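Local atomic coordinates of concanavalin A-like lectin protein kinase family protein (Theobroma cacao, PDB entry 6CTH), a protein that probably transfers phosphate from ATP to serine or threonine residues of proteins, as a plant receptor-like kinase, with an oxindole inhibitor held here in its pocket. Residues 97-100 with 101-105; 147-150 with 151-155; 204-207 with 208-212. All coordinates share one frame; numbering follows the deposited sequence.

The three local contacts follow one another along the chain within one protein kinase domain. Interaction 1 spans the lead-in to helix 99-103, the helix itself and its exit, interaction 2 the hairpin of strands 147-149 and 155-157, and interaction 3 the C-terminal part of helix 196-212. Their centres lie about 11 Å (1 and 2), 13 Å (1 and 3) and 17 Å (2 and 3) apart. Interactions 1 and 2 both touch the inhibitor, and backbone hydrogen bonds join Gly97 with Leu149 and Leu99 with Ile147. Leu99 and Ile147 pack on Ile210 and Val206, respectively, so apolar contacts lead from beside the pocket floor, Met148, to helix 196-212, consistent with the kinase catalytic spine.

Interaction 1 of 3, residues 97-100 with 101-105; sequences GSLD and SHIFK. With FE7 (N-{(3Z)-2-oxo-3-[phenyl({4-[(piperidin-1-yl)methyl]phenyl}amino)methylidene]-2,3-dihydro-1H-indol-5-yl}ethanesulfonamide), chain B.
Ser98 O receives Ser101 N at 3.2 Å, the first of the backbone bonds of helix 99-103. Leu99 O is gripped twice: Ile103 N comes nearly head-on at 3.0 Å, while His102 N lies to one side, out of the carbonyl plane. Asp100 O takes Phe104 N at 2.9 Å and, weakly, Lys105 N. Among the polar side chains, Ser98 OG donates over a short 2.5 Å to Asp100 OD1, on the syn lone pair. A water accepts from Ser98 N and lies 3.0 Å from Ser101 OG, bridging the entry to the helix. The His102 ring turns its CD2 edge to Ser98 O; ND1 bonds to Ser108 OG and NE2 to Asn96 O. Apolar contact is made by the Leu99 CD1 branch against Ile103 CG2 at 3.7 Å, and Ile103 CD1 lies over one face of the Phe104 ring, offset toward its rim. With CG anti to the backbone N (chi1 176°), Leu99 brings CD1 to Ile103, while CD2 faces Ile210 of helix 196-212. Gly97 CA and Ser98 OG border the inhibitor, the latter 3.4 Å from FE7 C15. This is the passage from hinge to helix D at the rim of a kinase ATP pocket.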
# COMPACT_ATOMS: atom_id res chain seq x y z
N GLY A 97 -12.30 3.92 -3.93
CA GLY A 97 -10.97 4.21 -4.42
C GLY A 97 -9.81 3.82 -3.50
O GLY A 97 -9.94 2.87 -2.68
N SER A 98 -8.70 4.55 -3.62
CA SER A 98 -7.51 4.21 -2.90
C SER A 98 -7.39 4.98 -1.59
O SER A 98 -7.95 6.06 -1.41
CB SER A 98 -6.24 4.34 -3.74
OG SER A 98 -6.18 5.60 -4.40
N LEU A 99 -6.62 4.42 -0.67
CA LEU A 99 -6.57 4.95 0.68
C LEU A 99 -6.01 6.39 0.75
O LEU A 99 -6.47 7.21 1.57
CB LEU A 99 -5.75 4.01 1.57
CG LEU A 99 -5.45 4.37 3.00
CD1 LEU A 99 -6.73 4.60 3.78
CD2 LEU A 99 -4.63 3.26 3.66
N ASP A 100 -5.02 6.65 -0.08
CA ASP A 100 -4.40 7.99 -0.15
C ASP A 100 -5.45 9.12 -0.35
O ASP A 100 -5.32 10.18 0.24
CB ASP A 100 -3.29 8.04 -1.23
CG ASP A 100 -3.81 7.76 -2.63
OD1 ASP A 100 -4.63 6.82 -2.82
OD2 ASP A 100 -3.44 8.52 -3.57
N SER A 101 -6.49 8.84 -1.12
CA SER A 101 -7.55 9.81 -1.41
C SER A 101 -8.32 10.18 -0.18
O SER A 101 -8.78 11.31 -0.07
CB SER A 101 -8.51 9.29 -2.45
OG SER A 101 -7.81 9.18 -3.67
N HIS A 102 -8.37 9.29 0.80
CA HIS A 102 -9.06 9.58 2.08
C HIS A 102 -8.15 10.17 3.11
O HIS A 102 -8.43 11.25 3.66
CB HIS A 102 -9.70 8.34 2.64
CG HIS A 102 -10.77 7.80 1.75
ND1 HIS A 102 -12.10 7.97 2.03
CD2 HIS A 102 -10.70 7.05 0.64
CE1 HIS A 102 -12.82 7.34 1.12
NE2 HIS A 102 -12.00 6.78 0.25
N ILE A 103 -7.01 9.55 3.32
CA ILE A 103 -6.14 10.03 4.39
C ILE A 103 -5.39 11.31 4.08
O ILE A 103 -5.13 12.08 5.01
CB ILE A 103 -5.18 8.96 4.90
CG1 ILE A 103 -4.21 8.47 3.82
CG2 ILE A 103 -5.96 7.82 5.54
CD1 ILE A 103 -3.02 7.80 4.48
N PHE A 104 -4.99 11.52 2.83
CA PHE A 104 -4.27 12.78 2.49
C PHE A 104 -5.15 13.82 1.79
O PHE A 104 -5.00 15.03 2.08
CB PHE A 104 -3.02 12.52 1.62
CG PHE A 104 -2.10 11.46 2.17
CD1 PHE A 104 -1.70 11.48 3.51
CD2 PHE A 104 -1.58 10.47 1.34
CE1 PHE A 104 -0.86 10.51 3.99
CE2 PHE A 104 -0.70 9.50 1.84
CZ PHE A 104 -0.36 9.54 3.14
N LYS A 105 -6.00 13.37 0.88
CA LYS A 105 -6.82 14.28 0.04
C LYS A 105 -8.24 14.58 0.51
O LYS A 105 -9.00 15.18 -0.24
CB LYS A 105 -6.89 13.76 -1.39
CG LYS A 105 -5.53 13.65 -2.06
CD LYS A 105 -5.68 12.95 -3.40
CE LYS A 105 -4.43 13.12 -4.26
NZ LYS A 105 -4.65 12.37 -5.54
C4 FE7 B . -8.41 0.43 -9.02
C14 FE7 B . -6.09 5.06 -8.83
C5 FE7 B . -8.94 -0.87 -9.12
C6 FE7 B . -8.12 -1.98 -9.29
C11 FE7 B . -8.43 3.56 -8.74
C7 FE7 B . -6.75 -1.79 -9.34
C8 FE7 B . -10.75 0.46 -8.84
C9 FE7 B . -9.54 1.33 -8.85
C10 FE7 B . -9.62 2.69 -8.68
C12 FE7 B . -7.74 3.72 -9.93
C13 FE7 B . -6.58 4.47 -9.97
N1 FE7 B . -10.32 -0.81 -9.00
N2 FE7 B . -10.81 3.22 -8.36
C3 FE7 B . -7.03 0.59 -9.05
N3 FE7 B . -13.58 9.03 -8.65
O2 FE7 B . -11.91 0.81 -8.71
C2 FE7 B . -6.20 -0.52 -9.18
N FE7 B . -4.78 -0.43 -9.07
S FE7 B . -3.83 0.85 -8.80
O FE7 B . -4.55 2.04 -9.12
O1 FE7 B . -2.58 0.58 -9.44
C1 FE7 B . -3.67 0.67 -7.06
C FE7 B . -3.43 -0.79 -6.76
C16 FE7 B . -7.94 4.16 -7.59
C15 FE7 B . -6.77 4.91 -7.64
C17 FE7 B . -11.29 4.54 -8.18
C22 FE7 B . -10.50 5.65 -8.41
C21 FE7 B . -11.00 6.92 -8.18
C20 FE7 B . -12.29 7.11 -7.73
C19 FE7 B . -13.08 5.99 -7.50
C18 FE7 B . -12.59 4.72 -7.73
C23 FE7 B . -12.84 8.50 -7.50
C28 FE7 B . -14.21 10.31 -8.33
C27 FE7 B . -15.05 10.81 -9.48
C26 FE7 B . -14.22 10.95 -10.74
C25 FE7 B . -13.46 9.67 -11.02
C24 FE7 B . -12.69 9.22 -9.80
O HOH W 1 -8.88 6.93 -5.35

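Interaction 2 of 3, residues 147-150 with 151-155; sequences IMLD and SSFNA. With FE7 (N-{(3Z)-2-oxo-3-[phenyl({4-[(piperidin-1-yl)methyl]phenyl}amino)methylidene]-2,3-dihydro-1H-indol-5-yl}ethanesulfonamide), chain B.
Leu149 and Ala155 form an antiparallel, non-hydrogen-bonded pair in a tight beta hairpin of strands 147-149 and 155-157 in the C-lobe, beside the inhibitor pocket. The chain reverses through a type I turn from Asp150 to Phe153, closed by Phe153 N to Asp150 O at 2.9 Å. Phe153 has a positive phi of 59°, and beyond it Asp150 N bonds to Asn154 O at 2.9 Å. Together these bonds make a type I turn with a G1 bulge. The Asp150 carboxylate braces the loop from within. Its CG lies between the backbone N and the carbonyl carbon (chi1 72°), which turns the oxygens over the turn. Asn154 N meets Asp150 OD1 at 2.8 Å from above the carboxylate plane; Ser152 N adds a weak bond to the same oxygen. Asp150 OD2 takes Asn154 ND2 at 3.2 Å on its syn lone pair, with the amide and carboxylate planes 75° apart.

On the apolar side, Ile147 CG2 rests on Ala155 CB at 3.7 Å, and Leu149 CD1 meets the CD1 edge of the Phe153 ring at 3.9 Å. Ile147, Leu149 and Phe153 pack on Leu122, Ile118 and Val114 of helix 112-132, respectively. Met148 leaves in another direction: bent at chi2 and chi3, it brings CE to 3.3 Å from FE7 C9, against a face of the oxindole. A strand residue flooring the ATP pocket between two apolar neighbours that face the C-lobe is the pattern of the kinase catalytic spine, downstream of the catalytic loop.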
# COMPACT_ATOMS: atom_id res chain seq x y z
N ILE A 147 -3.38 0.76 -1.76
CA ILE A 147 -4.39 0.12 -0.89
C ILE A 147 -5.79 0.58 -1.30
O ILE A 147 -6.12 1.77 -1.22
CB ILE A 147 -4.10 0.42 0.59
CG1 ILE A 147 -2.69 -0.08 0.95
CG2 ILE A 147 -5.17 -0.19 1.50
CD1 ILE A 147 -2.21 0.33 2.33
N MET A 148 -6.62 -0.38 -1.74
CA MET A 148 -7.98 -0.09 -2.17
C MET A 148 -8.94 -0.31 -1.04
O MET A 148 -8.71 -1.19 -0.16
CB MET A 148 -8.35 -1.01 -3.35
CG MET A 148 -7.50 -0.85 -4.59
SD MET A 148 -7.54 0.87 -5.21
CE MET A 148 -9.27 0.92 -5.59
N LEU A 149 -10.03 0.44 -1.04
CA LEU A 149 -11.04 0.35 -0.01
C LEU A 149 -12.36 -0.15 -0.58
O LEU A 149 -12.82 0.37 -1.62
CB LEU A 149 -11.24 1.70 0.64
CG LEU A 149 -9.98 2.20 1.36
CD1 LEU A 149 -10.23 3.60 1.94
CD2 LEU A 149 -9.57 1.25 2.50
N ASP A 150 -12.97 -1.16 0.07
CA ASP A 150 -14.29 -1.60 -0.35
C ASP A 150 -15.37 -0.72 0.27
O ASP A 150 -15.06 0.26 0.96
CB ASP A 150 -14.51 -3.11 -0.11
CG ASP A 150 -14.67 -3.48 1.34
OD1 ASP A 150 -14.84 -2.61 2.24
OD2 ASP A 150 -14.68 -4.73 1.60
N SER A 151 -16.62 -1.11 0.08
CA SER A 151 -17.78 -0.36 0.55
C SER A 151 -17.79 -0.19 2.05
O SER A 151 -18.27 0.81 2.56
CB SER A 151 -19.09 -0.97 0.05
OG SER A 151 -19.29 -2.27 0.56
N SER A 152 -17.31 -1.20 2.76
CA SER A 152 -17.20 -1.15 4.23
C SER A 152 -15.86 -0.61 4.75
O SER A 152 -15.54 -0.77 5.95
CB SER A 152 -17.42 -2.54 4.83
OG SER A 152 -18.55 -3.18 4.29
N PHE A 153 -15.08 0.00 3.86
CA PHE A 153 -13.75 0.43 4.19
C PHE A 153 -12.80 -0.69 4.65
O PHE A 153 -11.84 -0.43 5.37
CB PHE A 153 -13.81 1.58 5.20
CG PHE A 153 -14.42 2.82 4.63
CD1 PHE A 153 -13.64 3.70 3.88
CD2 PHE A 153 -15.76 3.12 4.83
CE1 PHE A 153 -14.18 4.86 3.33
CE2 PHE A 153 -16.31 4.30 4.30
CZ PHE A 153 -15.52 5.15 3.54
N ASN A 154 -13.03 -1.93 4.21
CA ASN A 154 -12.03 -2.98 4.35
C ASN A 154 -10.95 -2.72 3.30
O ASN A 154 -11.27 -2.27 2.18
CB ASN A 154 -12.62 -4.38 4.17
CG ASN A 154 -13.71 -4.72 5.23
OD1 ASN A 154 -13.48 -4.64 6.42
ND2 ASN A 154 -14.90 -5.09 4.75
N ALA A 155 -9.70 -2.98 3.66
CA ALA A 155 -8.54 -2.67 2.79
C ALA A 155 -8.05 -3.85 1.98
O ALA A 155 -8.04 -5.00 2.49
CB ALA A 155 -7.43 -2.12 3.63
C4 FE7 B . -8.41 0.43 -9.02
C14 FE7 B . -6.09 5.06 -8.83
C5 FE7 B . -8.94 -0.87 -9.12
C6 FE7 B . -8.12 -1.98 -9.29
C11 FE7 B . -8.43 3.56 -8.74
C7 FE7 B . -6.75 -1.79 -9.34
C8 FE7 B . -10.75 0.46 -8.84
C9 FE7 B . -9.54 1.33 -8.85
C10 FE7 B . -9.62 2.69 -8.68
C12 FE7 B . -7.74 3.72 -9.93
C13 FE7 B . -6.58 4.47 -9.97
N1 FE7 B . -10.32 -0.81 -9.00
N2 FE7 B . -10.81 3.22 -8.36
C3 FE7 B . -7.03 0.59 -9.05
N3 FE7 B . -13.58 9.03 -8.65
O2 FE7 B . -11.91 0.81 -8.71
C2 FE7 B . -6.20 -0.52 -9.18
N FE7 B . -4.78 -0.43 -9.07
S FE7 B . -3.83 0.85 -8.80
O FE7 B . -4.55 2.04 -9.12
O1 FE7 B . -2.58 0.58 -9.44
C1 FE7 B . -3.67 0.67 -7.06
C FE7 B . -3.43 -0.79 -6.76
C16 FE7 B . -7.94 4.16 -7.59
C15 FE7 B . -6.77 4.91 -7.64
C17 FE7 B . -11.29 4.54 -8.18
C22 FE7 B . -10.50 5.65 -8.41
C21 FE7 B . -11.00 6.92 -8.18
C20 FE7 B . -12.29 7.11 -7.73
C19 FE7 B . -13.08 5.99 -7.50
C18 FE7 B . -12.59 4.72 -7.73
C23 FE7 B . -12.84 8.50 -7.50
C28 FE7 B . -14.21 10.31 -8.33
C27 FE7 B . -15.05 10.81 -9.48
C26 FE7 B . -14.22 10.95 -10.74
C25 FE7 B . -13.46 9.67 -11.02
C24 FE7 B . -12.69 9.22 -9.80

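Interaction 3 of 3, residues 204-207 with 208-212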
# COMPACT_ATOMS: atom_id res chain seq x y z
N GLY A 204 5.65 0.07 7.93
CA GLY A 204 5.91 1.01 9.07
C GLY A 204 5.57 2.44 8.65
O GLY A 204 4.83 3.12 9.35
N VAL A 205 6.06 2.83 7.48
CA VAL A 205 5.83 4.18 6.97
C VAL A 205 4.34 4.38 6.76
O VAL A 205 3.76 5.35 7.26
CB VAL A 205 6.58 4.45 5.67
CG1 VAL A 205 6.21 5.82 5.13
CG2 VAL A 205 8.06 4.33 5.88
N VAL A 206 3.69 3.40 6.13
CA VAL A 206 2.26 3.48 5.91
C VAL A 206 1.50 3.59 7.23
O VAL A 206 0.56 4.35 7.33
CB VAL A 206 1.76 2.28 5.04
CG1 VAL A 206 0.24 2.17 5.09
CG2 VAL A 206 2.26 2.47 3.60
N ALA A 207 1.86 2.79 8.23
CA ALA A 207 1.20 2.83 9.53
C ALA A 207 1.25 4.25 10.11
O ALA A 207 0.26 4.76 10.61
CB ALA A 207 1.88 1.87 10.49
N LEU A 208 2.39 4.89 9.98
CA LEU A 208 2.57 6.26 10.50
C LEU A 208 1.81 7.30 9.71
O LEU A 208 1.32 8.28 10.29
CB LEU A 208 4.05 6.59 10.60
CG LEU A 208 4.81 5.70 11.59
CD1 LEU A 208 6.27 6.03 11.65
CD2 LEU A 208 4.22 5.73 13.00
N GLU A 209 1.72 7.12 8.39
CA GLU A 209 0.89 7.98 7.54
C GLU A 209 -0.56 7.88 7.96
O GLU A 209 -1.27 8.87 7.98
CB GLU A 209 1.00 7.64 6.05
CG GLU A 209 2.37 7.86 5.46
CD GLU A 209 2.52 7.52 4.02
OE1 GLU A 209 1.93 6.46 3.62
OE2 GLU A 209 3.20 8.29 3.26
N ILE A 210 -1.04 6.65 8.22
CA ILE A 210 -2.41 6.46 8.63
C ILE A 210 -2.74 7.11 10.02
O ILE A 210 -3.77 7.76 10.19
CB ILE A 210 -2.73 4.95 8.60
CG1 ILE A 210 -2.75 4.45 7.17
CG2 ILE A 210 -4.04 4.60 9.28
CD1 ILE A 210 -2.86 2.92 7.06
N ALA A 211 -1.85 6.95 10.98
CA ALA A 211 -1.99 7.58 12.30
C ALA A 211 -2.04 9.12 12.21
O ALA A 211 -2.82 9.76 12.93
CB ALA A 211 -0.81 7.18 13.17
N SER A 212 -1.22 9.66 11.34
CA SER A 212 -0.91 11.11 11.34
C SER A 212 -1.66 11.90 10.28
O SER A 212 -1.76 13.15 10.36
CB SER A 212 0.62 11.28 11.18
OG SER A 212 1.04 11.01 9.84
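Val206 and Ile210, one helical turn apart, meet through Val206 CG1 and Ile210 CD1 at 3.7 Å. Val206 holds CG1 anti to the backbone N (chi1 166°), and the extended end of Ile210 reaches back toward it, its CG1 also lying 3.3 Å from Val206 O. The other Val206 branch, CG2, is 4.0 Å from Glu209 OE1. Glu209 runs outstretched past CG and lays that methylene over Val205 O at 3.4 Å; its other oxygen, OE2, is bonded to Tyr183 OH and Ser216 N, which pin the buried carboxylate in place. Leu208 leaves on another side of the helix, its CG against Gly204 O.

Val206 and Ile210 occupy the positions at which the central F helix of protein kinases usually carries the base of the catalytic spine, and both press on helix 112-132, on Leu122 and on Ile118 with Val119, respectively.

Regular alpha-helical bonds hold these side chains in step: Glu209 N reaches Val205 O and Ile210 N reaches Val206 O, each at 2.9 Å, with the flanking pairs Leu208 N to Gly204 O and Ala211 N to Ala207 O slightly longer. At the last residue Ser212 OG bends back to Leu208 O at 2.8 Å, and the hydroxyl also pairs with Arg214 N. Farther out, helix 256-269 backs Ala207 and Ala211 through Leu262, while Leu229 and Val233 of helix 229-238 cover Leu208.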